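Local coordinates for enoyl-CoA hydratase (PDB 1WZ8), which probably catalyses the reversible hydration of enoyl-CoA thioesters, as a hexameric member of the enoyl-CoA hydratase/isomerase (crotonase) family, at residues Leu124-Leu137 / Leu185-Ala199. Sequence-based numbering, arbitrary orientation.
Sequences LAADIAVVGKGTRL and LVALAVEDEKVYEKA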
# COMPACT_ATOMS: atom_id res chain seq x y z
N LEU A 124 19.92 -3.47 13.36
CA LEU A 124 18.62 -2.81 13.23
C LEU A 124 17.47 -3.76 12.89
O LEU A 124 16.31 -3.41 13.08
CB LEU A 124 18.70 -1.68 12.21
CG LEU A 124 19.69 -0.56 12.54
CD1 LEU A 124 19.52 0.59 11.55
CD2 LEU A 124 19.46 -0.08 13.98
N ALA A 125 17.78 -4.96 12.40
CA ALA A 125 16.73 -5.92 12.08
C ALA A 125 16.22 -6.52 13.39
O ALA A 125 15.08 -7.00 13.47
CB ALA A 125 17.26 -7.02 11.17
N ALA A 126 17.07 -6.50 14.40
CA ALA A 126 16.70 -7.03 15.71
C ALA A 126 15.54 -6.18 16.22
O ALA A 126 15.38 -5.04 15.81
CB ALA A 126 17.87 -6.97 16.67
N ASP A 127 14.75 -6.74 17.12
CA ASP A 127 13.61 -6.02 17.66
C ASP A 127 14.06 -4.92 18.61
O ASP A 127 13.49 -3.83 18.63
CB ASP A 127 12.69 -7.00 18.38
CG ASP A 127 12.17 -8.06 17.44
OD1 ASP A 127 11.30 -7.72 16.61
OD2 ASP A 127 12.63 -9.21 17.53
N ILE A 128 15.09 -5.20 19.39
CA ILE A 128 15.61 -4.22 20.33
C ILE A 128 17.13 -4.23 20.25
O ILE A 128 17.76 -5.28 20.34
CB ILE A 128 15.18 -4.55 21.77
CG1 ILE A 128 13.66 -4.46 21.89
CG2 ILE A 128 15.85 -3.57 22.74
CD1 ILE A 128 13.12 -4.79 23.27
N ALA A 129 17.71 -3.05 20.04
CA ALA A 129 19.15 -2.93 19.98
C ALA A 129 19.60 -2.07 21.13
O ALA A 129 19.01 -1.02 21.40
CB ALA A 129 19.59 -2.30 18.66
N VAL A 130 20.62 -2.52 21.84
CA VAL A 130 21.18 -1.77 22.94
C VAL A 130 22.56 -1.36 22.46
O VAL A 130 23.37 -2.22 22.11
CB VAL A 130 21.33 -2.63 24.22
CG1 VAL A 130 21.94 -1.80 25.34
CG2 VAL A 130 19.97 -3.18 24.64
N VAL A 131 22.83 -0.06 22.42
CA VAL A 131 24.13 0.41 21.97
C VAL A 131 24.84 1.15 23.08
O VAL A 131 24.25 1.49 24.11
CB VAL A 131 24.01 1.37 20.75
CG1 VAL A 131 23.24 0.70 19.63
CG2 VAL A 131 23.34 2.68 21.17
N GLY A 132 26.13 1.40 22.86
CA GLY A 132 26.90 2.15 23.83
C GLY A 132 26.82 3.60 23.42
O GLY A 132 26.60 3.90 22.25
N LYS A 133 26.96 4.52 24.37
CA LYS A 133 26.90 5.93 24.04
C LYS A 133 27.94 6.28 22.97
O LYS A 133 27.71 7.14 22.13
CB LYS A 133 27.15 6.77 25.29
CG LYS A 133 26.07 6.61 26.34
CD LYS A 133 26.27 7.57 27.51
CE LYS A 133 25.14 7.41 28.51
NZ LYS A 133 23.82 7.56 27.84
N GLY A 134 29.07 5.58 23.02
CA GLY A 134 30.14 5.83 22.06
C GLY A 134 30.22 4.89 20.87
O GLY A 134 31.15 4.97 20.07
N THR A 135 29.25 3.99 20.74
CA THR A 135 29.24 3.05 19.62
C THR A 135 29.16 3.84 18.31
O THR A 135 28.52 4.89 18.25
CB THR A 135 28.03 2.10 19.70
OG1 THR A 135 28.10 1.35 20.91
CG2 THR A 135 28.01 1.13 18.52
N ARG A 136 29.82 3.33 17.27
CA ARG A 136 29.80 3.99 15.97
C ARG A 136 28.84 3.24 15.05
O ARG A 136 29.03 2.06 14.79
CB ARG A 136 31.20 4.00 15.35
CG ARG A 136 31.30 4.72 14.00
CD ARG A 136 32.74 4.95 13.60
NE ARG A 136 33.38 3.76 13.04
CZ ARG A 136 33.44 3.49 11.74
NH1 ARG A 136 32.90 4.32 10.86
NH2 ARG A 136 34.04 2.39 11.31
N LEU A 137 27.80 3.92 14.57
CA LEU A 137 26.81 3.31 13.68
C LEU A 137 26.88 4.01 12.33
O LEU A 137 26.69 5.23 12.24
CB LEU A 137 25.41 3.42 14.27
CG LEU A 137 25.26 2.89 15.70
CD1 LEU A 137 23.83 3.11 16.18
CD2 LEU A 137 25.62 1.41 15.75
N LEU A 185 16.67 5.65 16.32
CA LEU A 185 17.19 4.55 15.51
C LEU A 185 17.28 3.27 16.35
O LEU A 185 17.06 2.17 15.85
CB LEU A 185 18.57 4.88 14.96
CG LEU A 185 19.13 3.87 13.95
CD1 LEU A 185 18.40 4.03 12.62
CD2 LEU A 185 20.62 4.09 13.76
N VAL A 186 17.64 3.43 17.62
CA VAL A 186 17.76 2.30 18.54
C VAL A 186 17.03 2.63 19.84
O VAL A 186 16.80 3.80 20.15
CB VAL A 186 19.23 1.98 18.86
CG1 VAL A 186 19.95 1.59 17.57
CG2 VAL A 186 19.91 3.19 19.51
N ALA A 187 16.71 1.60 20.62
CA ALA A 187 15.97 1.78 21.86
C ALA A 187 16.73 2.35 23.04
O ALA A 187 16.23 3.24 23.75
CB ALA A 187 15.33 0.45 22.28
N LEU A 188 17.93 1.84 23.28
CA LEU A 188 18.72 2.29 24.42
C LEU A 188 20.18 2.53 24.10
O LEU A 188 20.76 1.84 23.26
CB LEU A 188 18.65 1.27 25.54
CG LEU A 188 17.30 0.90 26.16
CD1 LEU A 188 17.47 -0.38 26.96
CD2 LEU A 188 16.78 2.04 27.04
N ALA A 189 20.76 3.50 24.79
CA ALA A 189 22.17 3.82 24.65
C ALA A 189 22.67 3.90 26.09
O ALA A 189 22.24 4.77 26.84
CB ALA A 189 22.36 5.16 23.96
N VAL A 190 23.56 2.98 26.46
CA VAL A 190 24.11 2.94 27.82
C VAL A 190 25.62 3.12 27.81
O VAL A 190 26.23 3.25 26.75
CB VAL A 190 23.79 1.59 28.50
CG1 VAL A 190 22.28 1.38 28.58
CG2 VAL A 190 24.44 0.46 27.70
N GLU A 191 26.24 3.14 28.99
CA GLU A 191 27.69 3.29 29.05
C GLU A 191 28.26 2.12 28.26
O GLU A 191 27.81 0.99 28.40
CB GLU A 191 28.19 3.25 30.50
CG GLU A 191 27.67 4.39 31.38
CD GLU A 191 28.06 5.77 30.86
OE1 GLU A 191 29.16 5.91 30.29
OE2 GLU A 191 27.26 6.72 31.04
N ASP A 192 29.25 2.40 27.42
CA ASP A 192 29.86 1.37 26.58
C ASP A 192 30.11 0.04 27.28
O ASP A 192 29.86 -1.02 26.71
CB ASP A 192 31.17 1.89 25.99
CG ASP A 192 30.96 3.09 25.08
OD1 ASP A 192 31.97 3.62 24.58
OD2 ASP A 192 29.80 3.51 24.87
N GLU A 193 30.60 0.10 28.51
CA GLU A 193 30.88 -1.10 29.27
C GLU A 193 29.66 -1.91 29.70
O GLU A 193 29.77 -3.09 30.01
CB GLU A 193 31.67 -0.75 30.53
CG GLU A 193 33.12 -1.09 30.44
CD GLU A 193 33.33 -2.51 29.96
OE1 GLU A 193 32.72 -3.44 30.53
OE2 GLU A 193 34.12 -2.71 29.01
N LYS A 194 28.50 -1.25 29.72
CA LYS A 194 27.25 -1.87 30.15
C LYS A 194 26.39 -2.44 29.03
O LYS A 194 25.32 -2.99 29.30
CB LYS A 194 26.41 -0.85 30.92
CG LYS A 194 27.08 -0.26 32.15
CD LYS A 194 27.08 -1.25 33.30
CE LYS A 194 27.64 -0.63 34.56
NZ LYS A 194 27.49 -1.54 35.74
N VAL A 195 26.85 -2.33 27.79
CA VAL A 195 26.07 -2.81 26.65
C VAL A 195 25.60 -4.26 26.76
O VAL A 195 24.39 -4.52 26.78
CB VAL A 195 26.84 -2.62 25.32
CG1 VAL A 195 26.03 -3.19 24.15
CG2 VAL A 195 27.13 -1.14 25.10
N TYR A 196 26.54 -5.19 26.83
CA TYR A 196 26.15 -6.60 26.94
C TYR A 196 25.27 -6.84 28.17
O TYR A 196 24.25 -7.53 28.08
CB TYR A 196 27.38 -7.51 27.02
CG TYR A 196 27.00 -8.96 27.20
CD1 TYR A 196 26.34 -9.66 26.19
CD2 TYR A 196 27.25 -9.62 28.40
CE1 TYR A 196 25.94 -10.98 26.38
CE2 TYR A 196 26.85 -10.94 28.60
CZ TYR A 196 26.20 -11.61 27.58
OH TYR A 196 25.80 -12.92 27.77
N GLU A 197 25.66 -6.29 29.31
CA GLU A 197 24.88 -6.46 30.54
C GLU A 197 23.42 -6.03 30.39
O GLU A 197 22.51 -6.75 30.80
CB GLU A 197 25.54 -5.68 31.68
CG GLU A 197 24.69 -5.58 32.94
CD GLU A 197 25.42 -4.86 34.06
OE1 GLU A 197 26.44 -5.39 34.54
OE2 GLU A 197 24.97 -3.76 34.46
N LYS A 198 23.20 -4.85 29.81
CA LYS A 198 21.85 -4.33 29.62
C LYS A 198 21.11 -5.14 28.56
O LYS A 198 19.92 -5.42 28.70
CB LYS A 198 21.89 -2.86 29.21
CG LYS A 198 20.52 -2.21 29.01
CD LYS A 198 19.73 -2.15 30.32
CE LYS A 198 18.39 -1.44 30.13
NZ LYS A 198 17.62 -1.33 31.41
N ALA A 199 21.81 -5.51 27.49
CA ALA A 199 21.17 -6.29 26.44
C ALA A 199 20.68 -7.62 26.99
O ALA A 199 19.59 -8.08 26.67
CB ALA A 199 22.15 -6.52 25.29
O HOH W 1 16.09 -0.76 19.33
O HOH W 2 22.31 5.57 29.25
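Val131 sits between Leu188 and Val190 in a parallel strand pairing: its N donates to Leu188 O (2.9 Å) in an almost straight bond, and its O accepts from Val190 N. Lys133 N continues the pattern to Val190 O at 2.8 Å. Where the strands begin, one water accepts from both Ala129 N and Ala187 N. Beyond their ends, Asp192 OD2 takes Gly134 N on its syn lone pair (2.9 Å), tying the 132-135 type I turn to the approach of helix 195-207. Lys133 lays CG over Val190 O and bends at its last torsion (chi4 -54°), bringing NZ to a water and, weakly, to Ala189 O (3.4 Å). Its CE lies against Glu191 OE2 (3.4 Å), the opposite charges near but not touching. A methionine in its place would probably leave that water without its lysine donor and Glu191 without the nearby positive charge. Apolar packing covers both faces of the pairing. On one, Val131 and Val186 meet tip to tip, CG2 to CG2 at 3.8 Å, while Leu185 crosses Leu124 at about a right angle and slides past Leu137. On the other, Val130 sends CG1, anti to its own N, against Lys198 CG, and CG2 onto Ala199 CA (3.8 Å). Residues 195-199, the start of the helix, run nearly antiparallel to strand 128-132 (156°), covering the Val130 face of the crotonase fold's main sheet near its edge strand 188-190.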